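PDB 3G8K: lectin-related NK cell receptor LY49L1 from Mus musculus, which probably acts as a natural killer cell surface receptor that recognises MHC class I through its C-type lectin-like domain. Local coordinates for residues K17-V22 with I118-K123. The protein carries 1 engineered substitution. Numbering follows the deposited sequence.
Sequences KCYYFV and ICICGK
Ile120 turns CG1 anti to its backbone N (chi1 178°) and keeps the chain straight to CD1, while Tyr19 and Phe21 both swing their rings back beside their own backbone N; the methyl therefore meets both rings, 3.9 Å from Ile120 CD1 to Tyr19 CD2 and 4.0 Å from Ile120 CD1 to Phe21 CE2. The Phe21 ring and the Ile120 chain lie alongside each other, heading out in the same direction, and Leu54 of helix 48-57 packs on Ile120 and Tyr19. The Tyr19 hydroxyl goes on to hydrogen-bond Glu50, which also forms a salt bridge with Lys17.

Beneath these side chains the backbones of 17-21 and 118-123 pair as antiparallel strands. Tyr20 and Cys121, on the face away from Tyr19, Phe21 and Ile120, exchange two backbone hydrogen bonds, which makes them a hydrogen-bonded pair: Tyr20 N reaches Cys121 O at 3.1 Å, in the carbonyl plane, and Cys121 N returns to Tyr20 O. The second strand of the hairpin 10-14/17-21, tied by the Cys13-Cys18 disulfide, thus joins the C-terminal strand and brings the domain's two ends together, as in C-type lectin-like domains.

Val22 points its CB at the partner strand and lays CG2 3.6 Å from Cys119 CB and 4.1 Å from Cys121 SG, beside the disulfides Cys119-Cys31 and Cys121-Cys35 that pin strand 118-123 to helix 28-37. The Tyr20 ring crosses Lys123 at an angle, CE1 being 4.0 Å from Lys123 CB. A water in the ring plane links Tyr20 OH to Lys123 O, donating to the carbonyl at 2.9 Å; that same oxygen accepts a hydrogen bond from Cys18 N.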
# COMPACT_ATOMS: atom_id res chain seq x y z
N LYS A 17 -9.04 -7.53 4.35
CA LYS A 17 -9.23 -7.35 2.91
C LYS A 17 -7.90 -6.86 2.22
O LYS A 17 -7.29 -5.89 2.69
CB LYS A 17 -10.39 -6.34 2.58
CG LYS A 17 -10.83 -6.34 1.06
CD LYS A 17 -12.13 -5.57 0.71
CE LYS A 17 -13.15 -5.50 1.84
NZ LYS A 17 -14.10 -4.45 1.44
N CYS A 18 -7.49 -7.50 1.13
CA CYS A 18 -6.41 -6.94 0.27
C CYS A 18 -6.94 -6.30 -1.03
O CYS A 18 -8.10 -6.48 -1.32
CB CYS A 18 -5.41 -8.02 0.01
SG CYS A 18 -4.72 -8.60 1.62
N TYR A 19 -6.08 -5.59 -1.80
CA TYR A 19 -6.43 -4.71 -2.89
C TYR A 19 -5.39 -4.90 -3.95
O TYR A 19 -4.20 -4.73 -3.68
CB TYR A 19 -6.38 -3.26 -2.43
CG TYR A 19 -7.34 -3.01 -1.23
CD1 TYR A 19 -6.85 -3.04 0.10
CD2 TYR A 19 -8.69 -2.78 -1.44
CE1 TYR A 19 -7.76 -2.84 1.24
CE2 TYR A 19 -9.59 -2.56 -0.30
CZ TYR A 19 -9.09 -2.66 0.99
OH TYR A 19 -9.92 -2.37 2.07
N TYR A 20 -5.83 -5.21 -5.14
CA TYR A 20 -4.91 -5.59 -6.30
C TYR A 20 -5.29 -4.67 -7.46
O TYR A 20 -6.42 -4.23 -7.53
CB TYR A 20 -5.13 -7.08 -6.65
CG TYR A 20 -5.06 -8.02 -5.45
CD1 TYR A 20 -6.21 -8.37 -4.73
CD2 TYR A 20 -3.85 -8.55 -5.02
CE1 TYR A 20 -6.12 -9.20 -3.62
CE2 TYR A 20 -3.78 -9.41 -3.95
CZ TYR A 20 -4.90 -9.68 -3.23
OH TYR A 20 -4.78 -10.55 -2.19
N PHE A 21 -4.33 -4.39 -8.37
CA PHE A 21 -4.43 -3.34 -9.39
C PHE A 21 -4.12 -3.99 -10.70
O PHE A 21 -3.09 -4.63 -10.79
CB PHE A 21 -3.46 -2.11 -9.12
CG PHE A 21 -3.67 -1.50 -7.78
CD1 PHE A 21 -3.09 -2.10 -6.66
CD2 PHE A 21 -4.56 -0.39 -7.59
CE1 PHE A 21 -3.35 -1.63 -5.36
CE2 PHE A 21 -4.79 0.14 -6.27
CZ PHE A 21 -4.19 -0.50 -5.16
N VAL A 22 -5.06 -3.88 -11.66
CA VAL A 22 -4.85 -4.31 -13.09
C VAL A 22 -3.92 -3.28 -13.81
O VAL A 22 -3.90 -2.08 -13.45
CB VAL A 22 -6.22 -4.55 -13.86
CG1 VAL A 22 -5.99 -5.13 -15.25
CG2 VAL A 22 -7.16 -5.46 -13.10
N ILE A 118 -8.27 2.55 -14.03
CA ILE A 118 -7.59 1.45 -13.32
C ILE A 118 -8.65 0.63 -12.58
O ILE A 118 -9.45 1.19 -11.90
CB ILE A 118 -6.49 1.94 -12.38
CG1 ILE A 118 -5.36 2.70 -13.14
CG2 ILE A 118 -5.80 0.72 -11.61
CD1 ILE A 118 -4.77 1.86 -14.28
N CYS A 119 -8.62 -0.69 -12.72
CA CYS A 119 -9.44 -1.59 -11.85
C CYS A 119 -8.80 -1.82 -10.49
O CYS A 119 -7.63 -2.18 -10.38
CB CYS A 119 -9.74 -2.97 -12.53
SG CYS A 119 -9.80 -2.95 -14.36
N ILE A 120 -9.56 -1.56 -9.43
CA ILE A 120 -9.12 -2.07 -8.16
C ILE A 120 -10.08 -3.22 -7.80
O ILE A 120 -11.34 -3.03 -7.71
CB ILE A 120 -8.97 -1.01 -7.07
CG1 ILE A 120 -8.55 -1.64 -5.75
CG2 ILE A 120 -10.28 -0.22 -6.85
CD1 ILE A 120 -8.34 -0.56 -4.67
N CYS A 121 -9.47 -4.42 -7.70
CA CYS A 121 -10.11 -5.68 -7.29
C CYS A 121 -9.92 -5.96 -5.79
O CYS A 121 -8.84 -5.87 -5.30
CB CYS A 121 -9.48 -6.81 -8.04
SG CYS A 121 -9.44 -6.56 -9.84
N GLY A 122 -10.95 -6.29 -5.05
CA GLY A 122 -10.68 -6.73 -3.68
C GLY A 122 -10.90 -8.23 -3.49
O GLY A 122 -11.66 -8.86 -4.23
N LYS A 123 -10.24 -8.78 -2.48
CA LYS A 123 -10.40 -10.15 -2.00
C LYS A 123 -10.10 -10.19 -0.49
O LYS A 123 -9.04 -9.79 -0.05
CB LYS A 123 -9.51 -11.16 -2.74
CG LYS A 123 -9.88 -12.68 -2.46
CD LYS A 123 -8.85 -13.60 -3.15
CE LYS A 123 -9.05 -15.08 -2.90
NZ LYS A 123 -7.78 -15.80 -3.34
O HOH W 1 -6.58 -11.28 -0.63